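Long-range contacts in putative cytochrome P450 120 (Synechocystis sp., PDB 2VE3), which binds heme and retinoic acid and probably acts as a monooxygenase of the cytochrome P450 family: residues W80-T84 and G180-P185; L170-F174 and L202-E206. All coordinates share one frame; numbering follows the deposited sequence.

Contact 1. Residues W80-T84 and G180-P185; sequences WPLST and GLFSLP. With REA (retinoic acid), chain D.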
ATOM      1  N   TRP A  80      -3.155  14.159   4.037  1.00 19.49           N
ATOM      2  CA  TRP A  80      -2.563  13.124   4.868  1.00 19.02           C
ATOM      3  C   TRP A  80      -2.294  13.758   6.227  1.00 19.18           C
ATOM      4  O   TRP A  80      -2.170  14.974   6.308  1.00 19.23           O
ATOM      5  CB  TRP A  80      -1.283  12.570   4.225  1.00 18.04           C
ATOM      6  CG  TRP A  80      -1.545  11.631   3.026  1.00 17.95           C
ATOM      7  CD1 TRP A  80      -1.320  11.899   1.703  1.00 17.11           C
ATOM      8  CD2 TRP A  80      -2.112  10.311   3.073  1.00 17.05           C
ATOM      9  NE1 TRP A  80      -1.701  10.825   0.929  1.00 18.03           N
ATOM     10  CE2 TRP A  80      -2.186   9.838   1.742  1.00 16.12           C
ATOM     11  CE3 TRP A  80      -2.568   9.482   4.115  1.00 15.32           C
ATOM     12  CZ2 TRP A  80      -2.689   8.578   1.422  1.00 16.52           C
ATOM     13  CZ3 TRP A  80      -3.061   8.221   3.792  1.00 17.32           C
ATOM     14  CH2 TRP A  80      -3.113   7.782   2.459  1.00 16.37           C
ATOM     15  N   PRO A  81      -2.244  12.946   7.299  1.00 19.21           N
ATOM     16  CA  PRO A  81      -1.832  13.430   8.625  1.00 19.94           C
ATOM     17  C   PRO A  81      -0.541  14.292   8.617  1.00 19.91           C
ATOM     18  O   PRO A  81       0.329  14.108   7.770  1.00 20.35           O
ATOM     19  CB  PRO A  81      -1.638  12.133   9.412  1.00 19.83           C
ATOM     20  CG  PRO A  81      -2.622  11.170   8.771  1.00 18.86           C
ATOM     21  CD  PRO A  81      -2.602  11.513   7.319  1.00 19.57           C
ATOM     22  N   LEU A  82      -0.440  15.230   9.553  1.00 20.49           N
ATOM     23  CA  LEU A  82       0.646  16.220   9.564  1.00 21.11           C
ATOM     24  C   LEU A  82       2.053  15.616   9.447  1.00 21.03           C
ATOM     25  O   LEU A  82       2.903  16.142   8.710  1.00 21.22           O
ATOM     26  CB  LEU A  82       0.558  17.133  10.819  1.00 21.04           C
ATOM     27  CG  LEU A  82       1.661  18.209  10.898  1.00 21.60           C
ATOM     28  CD1 LEU A  82       1.638  19.095   9.653  1.00 22.33           C
ATOM     29  CD2 LEU A  82       1.607  19.060  12.170  1.00 21.56           C
ATOM     30  N   SER A  83       2.295  14.537  10.190  1.00 20.64           N
ATOM     31  CA  SER A  83       3.561  13.818  10.144  1.00 20.76           C
ATOM     32  C   SER A  83       3.858  13.263   8.746  1.00 20.22           C
ATOM     33  O   SER A  83       4.985  13.362   8.267  1.00 19.81           O
ATOM     34  CB  SER A  83       3.549  12.673  11.157  1.00 21.07           C
ATOM     35  OG  SER A  83       2.475  11.779  10.888  1.00 22.18           O
ATOM     36  N   THR A  84       2.841  12.672   8.115  1.00 19.75           N
ATOM     37  CA  THR A  84       2.967  12.075   6.777  1.00 18.87           C
ATOM     38  C   THR A  84       3.314  13.124   5.724  1.00 18.78           C
ATOM     39  O   THR A  84       4.183  12.902   4.888  1.00 19.54           O
ATOM     40  CB  THR A  84       1.659  11.365   6.329  1.00 18.98           C
ATOM     41  OG1 THR A  84       1.017  10.768   7.456  1.00 17.27           O
ATOM     42  CG2 THR A  84       1.947  10.305   5.260  1.00 17.54           C
ATOM     43  N   GLY A 180       8.076   6.651  11.348  1.00 19.59           N
ATOM     44  CA  GLY A 180       7.592   7.970  11.747  1.00 19.12           C
ATOM     45  C   GLY A 180       6.489   8.549  10.895  1.00 19.49           C
ATOM     46  O   GLY A 180       5.938   9.582  11.243  1.00 19.94           O
ATOM     47  N   LEU A 181       6.170   7.902   9.768  1.00 20.00           N
ATOM     48  CA  LEU A 181       5.170   8.408   8.822  1.00 19.90           C
ATOM     49  C   LEU A 181       3.805   8.667   9.474  1.00 20.11           C
ATOM     50  O   LEU A 181       3.184   9.724   9.250  1.00 19.94           O
ATOM     51  CB  LEU A 181       5.022   7.460   7.618  1.00 20.41           C
ATOM     52  CG  LEU A 181       5.989   7.680   6.449  1.00 21.11           C
ATOM     53  CD1 LEU A 181       6.025   6.448   5.575  1.00 20.94           C
ATOM     54  CD2 LEU A 181       5.642   8.936   5.632  1.00 19.53           C
ATOM     55  N   PHE A 182       3.352   7.713  10.283  1.00 19.61           N
ATOM     56  CA  PHE A 182       2.153   7.923  11.097  1.00 20.20           C
ATOM     57  C   PHE A 182       2.541   7.910  12.576  1.00 20.21           C
ATOM     58  O   PHE A 182       2.652   6.856  13.198  1.00 19.50           O
ATOM     59  CB  PHE A 182       1.058   6.910  10.748  1.00 20.37           C
ATOM     60  CG  PHE A 182       0.549   7.036   9.325  1.00 21.14           C
ATOM     61  CD1 PHE A 182      -0.640   7.711   9.053  1.00 22.78           C
ATOM     62  CD2 PHE A 182       1.257   6.490   8.261  1.00 21.90           C
ATOM     63  CE1 PHE A 182      -1.116   7.828   7.736  1.00 21.95           C
ATOM     64  CE2 PHE A 182       0.784   6.609   6.937  1.00 22.04           C
ATOM     65  CZ  PHE A 182      -0.398   7.286   6.686  1.00 20.79           C
ATOM     66  N   SER A 183       2.787   9.112  13.093  1.00 20.31           N
ATOM     67  CA  SER A 183       3.301   9.332  14.450  1.00 21.31           C
ATOM     68  C   SER A 183       2.986  10.756  14.908  1.00 21.72           C
ATOM     69  O   SER A 183       2.498  11.582  14.119  1.00 22.26           O
ATOM     70  CB  SER A 183       4.821   9.098  14.496  1.00 21.01           C
ATOM     71  OG  SER A 183       5.491  10.039  13.678  1.00 20.60           O
ATOM     72  N   LEU A 184       3.274  11.040  16.182  1.00 22.51           N
ATOM     73  CA  LEU A 184       3.158  12.398  16.720  1.00 22.89           C
ATOM     74  C   LEU A 184       4.247  13.269  16.094  1.00 22.35           C
ATOM     75  O   LEU A 184       5.426  12.967  16.270  1.00 22.09           O
ATOM     76  CB  LEU A 184       3.336  12.420  18.248  1.00 23.12           C
ATOM     77  CG  LEU A 184       2.339  11.791  19.221  1.00 24.33           C
ATOM     78  CD1 LEU A 184       2.679  12.254  20.662  1.00 25.66           C
ATOM     79  CD2 LEU A 184       0.882  12.104  18.874  1.00 23.99           C
ATOM     80  N   PRO A 185       3.854  14.356  15.393  1.00 22.46           N
ATOM     81  CA  PRO A 185       4.826  15.181  14.667  1.00 22.71           C
ATOM     82  C   PRO A 185       5.659  16.080  15.607  1.00 22.91           C
ATOM     83  O   PRO A 185       5.700  17.301  15.441  1.00 23.03           O
ATOM     84  CB  PRO A 185       3.952  16.003  13.712  1.00 22.18           C
ATOM     85  CG  PRO A 185       2.621  16.106  14.410  1.00 22.52           C
ATOM     86  CD  PRO A 185       2.476  14.889  15.284  1.00 21.75           C
TER
HETATM   87  C1  REA D1445       0.496   5.117  -0.150  1.00  9.60           C
HETATM   88  C2  REA D1445       1.147   6.030  -1.186  1.00  9.23           C
HETATM   89  C3  REA D1445       0.580   7.445  -1.069  1.00 11.87           C
HETATM   90  C4  REA D1445       0.997   8.067   0.261  1.00 12.61           C
HETATM   91  C5  REA D1445       0.847   7.117   1.431  1.00 12.64           C
HETATM   92  C6  REA D1445       0.626   5.746   1.249  1.00 11.85           C
HETATM   93  C7  REA D1445       0.527   4.898   2.444  1.00 12.87           C
HETATM   94  C8  REA D1445      -0.709   4.890   3.227  1.00 13.46           C
HETATM   95  C9  REA D1445      -0.724   4.148   4.505  1.00 15.97           C
HETATM   96  C10 REA D1445      -1.762   4.531   5.439  1.00 17.23           C
HETATM   97  C11 REA D1445      -2.586   3.591   6.179  1.00 19.25           C
HETATM   98  C12 REA D1445      -3.805   4.216   6.689  1.00 21.37           C
HETATM   99  C13 REA D1445      -4.270   4.053   8.065  1.00 23.82           C
HETATM  100  C14 REA D1445      -5.530   4.635   8.312  1.00 26.04           C
HETATM  101  C15 REA D1445      -6.466   4.186   9.326  1.00 27.61           C
HETATM  102  C16 REA D1445      -1.002   4.947  -0.466  1.00 10.58           C
HETATM  103  C17 REA D1445       1.209   3.768  -0.239  1.00  9.65           C
HETATM  104  C18 REA D1445       0.972   7.699   2.818  1.00 14.68           C
HETATM  105  C19 REA D1445       0.292   3.089   4.859  1.00 15.51           C
HETATM  106  C20 REA D1445      -3.442   3.340   9.102  1.00 24.88           C
HETATM  107  O1  REA D1445      -6.227   3.181  10.015  1.00 32.86           O
HETATM  108  O2  REA D1445      -7.520   4.813   9.512  1.00 28.91           O
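Ser83 and Thr84, in the first turn of helix 82-88, both donate to the carbonyl of Leu181, in the segment 180-185 beside the retinoic acid pocket of this cytochrome P450 fold. Short hydroxyl side chains suit this place, because each can donate to a backbone carbonyl from a helix turn packed against it. Ser83 OG lies 2.7 Å from Leu181 O and Thr84 OG1 3.0 Å from the same atom; they come from opposite faces of the carbonyl plane, so two bonds grip one oxygen. A chi1 of 58° puts Ser83 OG between its backbone N and carbonyl carbon, where it meets both Leu181 O and a weak, long bond from Ser183 N, while Ser183 OG closes back on Gly180 O.

Apolar pairs lie beside these bonds. Leu82 CD2 rests on the ring of Pro185, 3.8 Å from its CG. Toward the pocket, Pro81 CG meets Phe182 CE1, and Trp80 CE3 approaches the Phe182 ring at its edge.

Both aromatic residues touch the ligand. Trp80, which also touches the heme, lays its broad indole face against the retinoic acid ring, with methyl C18 3.8 Å above the indole plane, over its centre. Thr84 divides its two branches: OG1 sits over a face of Phe182, and CG2 lies 3.7 Å from C18. Farther along the polyene, Phe182 CZ reaches C10 at 3.3 Å.

Contact 2. Residues L170-F174 and L202-E206; sequences LFPWF and LLLAE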
ATOM      1  N   LEU A 170      20.747   2.078   2.978  1.00 34.25           N
ATOM      2  CA  LEU A 170      19.506   2.553   2.373  1.00 32.65           C
ATOM      3  C   LEU A 170      18.266   1.941   3.030  1.00 31.43           C
ATOM      4  O   LEU A 170      17.293   2.647   3.306  1.00 30.65           O
ATOM      5  CB  LEU A 170      19.523   2.237   0.872  1.00 32.39           C
ATOM      6  CG  LEU A 170      19.017   3.267  -0.144  1.00 33.06           C
ATOM      7  CD1 LEU A 170      19.701   4.633  -0.011  1.00 32.43           C
ATOM      8  CD2 LEU A 170      19.216   2.743  -1.548  1.00 33.13           C
ATOM      9  N   PHE A 171      18.325   0.627   3.259  1.00 30.19           N
ATOM     10  CA  PHE A 171      17.262  -0.151   3.911  1.00 29.19           C
ATOM     11  C   PHE A 171      17.074   0.257   5.375  1.00 28.37           C
ATOM     12  O   PHE A 171      15.966   0.605   5.765  1.00 28.66           O
ATOM     13  CB  PHE A 171      17.532  -1.662   3.756  1.00 29.09           C
ATOM     14  CG  PHE A 171      16.490  -2.549   4.377  1.00 28.73           C
ATOM     15  CD1 PHE A 171      15.226  -2.670   3.809  1.00 28.82           C
ATOM     16  CD2 PHE A 171      16.779  -3.285   5.524  1.00 28.59           C
ATOM     17  CE1 PHE A 171      14.263  -3.495   4.380  1.00 27.11           C
ATOM     18  CE2 PHE A 171      15.820  -4.127   6.102  1.00 27.69           C
ATOM     19  CZ  PHE A 171      14.560  -4.229   5.523  1.00 28.75           C
ATOM     20  N   PRO A 172      18.154   0.252   6.182  1.00 27.78           N
ATOM     21  CA  PRO A 172      18.069   0.723   7.568  1.00 27.27           C
ATOM     22  C   PRO A 172      17.431   2.109   7.717  1.00 26.95           C
ATOM     23  O   PRO A 172      16.603   2.314   8.618  1.00 26.91           O
ATOM     24  CB  PRO A 172      19.536   0.785   7.998  1.00 28.06           C
ATOM     25  CG  PRO A 172      20.225  -0.227   7.139  1.00 27.30           C
ATOM     26  CD  PRO A 172      19.514  -0.221   5.845  1.00 27.69           C
ATOM     27  N   TRP A 173      17.810   3.042   6.846  1.00 25.78           N
ATOM     28  CA  TRP A 173      17.249   4.388   6.831  1.00 25.23           C
ATOM     29  C   TRP A 173      15.752   4.404   6.485  1.00 24.58           C
ATOM     30  O   TRP A 173      14.966   5.073   7.148  1.00 24.74           O
ATOM     31  CB  TRP A 173      18.027   5.288   5.856  1.00 25.13           C
ATOM     32  CG  TRP A 173      19.403   5.685   6.342  1.00 26.00           C
ATOM     33  CD1 TRP A 173      19.847   5.723   7.645  1.00 26.65           C
ATOM     34  CD2 TRP A 173      20.495   6.146   5.542  1.00 25.94           C
ATOM     35  NE1 TRP A 173      21.155   6.155   7.694  1.00 25.67           N
ATOM     36  CE2 TRP A 173      21.578   6.419   6.421  1.00 25.92           C
ATOM     37  CE3 TRP A 173      20.673   6.345   4.167  1.00 27.00           C
ATOM     38  CZ2 TRP A 173      22.815   6.882   5.969  1.00 25.53           C
ATOM     39  CZ3 TRP A 173      21.906   6.808   3.718  1.00 27.05           C
ATOM     40  CH2 TRP A 173      22.964   7.072   4.624  1.00 25.93           C
ATOM     41  N   PHE A 174      15.364   3.673   5.445  1.00 24.05           N
ATOM     42  CA  PHE A 174      13.965   3.584   5.051  1.00 23.58           C
ATOM     43  C   PHE A 174      13.068   3.016   6.140  1.00 22.38           C
ATOM     44  O   PHE A 174      11.951   3.482   6.337  1.00 22.83           O
ATOM     45  CB  PHE A 174      13.812   2.784   3.763  1.00 24.58           C
ATOM     46  CG  PHE A 174      13.245   3.584   2.633  1.00 26.02           C
ATOM     47  CD1 PHE A 174      11.866   3.715   2.490  1.00 28.00           C
ATOM     48  CD2 PHE A 174      14.075   4.223   1.724  1.00 28.27           C
ATOM     49  CE1 PHE A 174      11.328   4.458   1.453  1.00 29.24           C
ATOM     50  CE2 PHE A 174      13.542   4.971   0.673  1.00 28.84           C
ATOM     51  CZ  PHE A 174      12.166   5.092   0.544  1.00 28.25           C
ATOM     52  N   LEU A 202      18.953  11.995   5.314  1.00 22.59           N
ATOM     53  CA  LEU A 202      20.006  11.094   4.864  1.00 22.60           C
ATOM     54  C   LEU A 202      19.656  10.415   3.546  1.00 22.35           C
ATOM     55  O   LEU A 202      20.520  10.257   2.687  1.00 22.02           O
ATOM     56  CB  LEU A 202      20.321  10.054   5.946  1.00 22.72           C
ATOM     57  CG  LEU A 202      20.989  10.569   7.227  1.00 24.36           C
ATOM     58  CD1 LEU A 202      20.888   9.525   8.346  1.00 25.70           C
ATOM     59  CD2 LEU A 202      22.443  10.957   6.996  1.00 23.75           C
ATOM     60  N   LEU A 203      18.391  10.023   3.385  1.00 21.82           N
ATOM     61  CA  LEU A 203      17.945   9.385   2.148  1.00 21.49           C
ATOM     62  C   LEU A 203      17.941  10.340   0.963  1.00 22.78           C
ATOM     63  O   LEU A 203      18.337   9.950  -0.131  1.00 23.05           O
ATOM     64  CB  LEU A 203      16.550   8.751   2.303  1.00 21.52           C
ATOM     65  CG  LEU A 203      16.431   7.529   3.221  1.00 18.32           C
ATOM     66  CD1 LEU A 203      15.010   7.354   3.710  1.00 16.68           C
ATOM     67  CD2 LEU A 203      16.936   6.279   2.515  1.00 18.07           C
ATOM     68  N   LEU A 204      17.481  11.578   1.164  1.00 23.36           N
ATOM     69  CA  LEU A 204      17.453  12.559   0.069  1.00 24.01           C
ATOM     70  C   LEU A 204      18.878  12.882  -0.398  1.00 24.48           C
ATOM     71  O   LEU A 204      19.134  12.976  -1.600  1.00 24.71           O
ATOM     72  CB  LEU A 204      16.729  13.845   0.496  1.00 23.90           C
ATOM     73  CG  LEU A 204      15.219  13.831   0.752  1.00 23.71           C
ATOM     74  CD1 LEU A 204      14.812  15.175   1.352  1.00 22.76           C
ATOM     75  CD2 LEU A 204      14.437  13.568  -0.524  1.00 23.68           C
ATOM     76  N   ALA A 205      19.803  13.014   0.557  1.00 24.92           N
ATOM     77  CA  ALA A 205      21.198  13.313   0.251  1.00 25.59           C
ATOM     78  C   ALA A 205      21.813  12.223  -0.618  1.00 26.41           C
ATOM     79  O   ALA A 205      22.580  12.519  -1.522  1.00 26.98           O
ATOM     80  CB  ALA A 205      22.007  13.522   1.538  1.00 25.32           C
ATOM     81  N   GLU A 206      21.453  10.969  -0.352  1.00 27.62           N
ATOM     82  CA  GLU A 206      21.863   9.826  -1.176  1.00 28.81           C
ATOM     83  C   GLU A 206      21.201   9.791  -2.541  1.00 29.25           C
ATOM     84  O   GLU A 206      21.854   9.497  -3.539  1.00 29.39           O
ATOM     85  CB  GLU A 206      21.572   8.500  -0.460  1.00 29.09           C
ATOM     86  CG  GLU A 206      22.505   8.223   0.682  1.00 31.05           C
ATOM     87  CD  GLU A 206      23.956   8.253   0.238  1.00 33.61           C
ATOM     88  OE1 GLU A 206      24.365   7.315  -0.489  1.00 32.79           O
ATOM     89  OE2 GLU A 206      24.672   9.222   0.605  1.00 33.68           O
TER
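Trp173 and Leu203 form the middle of a helix-helix packing in the P450 fold, between helix 170-181 and helix 192-215. The segments 170-174 and 202-206 of these helices run obliquely antiparallel, crossing at -141° with axes 10.5 Å apart, a spacing filled by large side chains, and no hydrogen bond joins them.

The tight part is made by Leu203, Trp173 and Leu202. The branched end of Leu203 enters between three residues of the other helix: CD2 stands 3.7 Å from Trp173 CB and 3.6 Å from Phe174 CD2, and a little farther off meets CD1 of Leu170. A leucine suits this place because CD2 can meet all three while CD1 adds a second contact on Phe174. Behind, the Phe174 ring meets Phe152 and is covered by Leu249, Leu252 and Phe253 of helix 241-272, so this side is buried. The indole of Trp173, broad enough to span the gap, extends across to the neighbouring helix. Leu202 CB sits over its six-membered ring in a CH-pi contact, 3.8 Å from the centroid and 8° off the normal, while CD1 reaches along the same face to NE1.

The looser, partly exposed margin is the Glu206 side. Glutamate suits it, for its methylene can pack while its carboxylate stays at the border of the contact. Glu206 bends at chi2 (-56°), and its CG comes to the edge of the indole, 3.4 Å from Trp173 CZ3.

In the fold
Helix 170-181 serves both contacts: its opening turn packs in contact 2, and segment 180-185, farther along the chain, forms one side of contact 1, with the centres 18 Å apart and no direct touch. Helix 192-215 also links them, since its Phe193 touches the two serines of contact 1 while a later part forms contact 2. Contact 1 is buried beside heme and retinoic acid, and it mixes hydroxyl-to-carbonyl bonds with aromatic groups that line the pocket. Contact 2 lies farther from the chain centre, is partly buried and away from the annotated sites; joining two helices flank to flank, it relies on apolar and CH-pi packing.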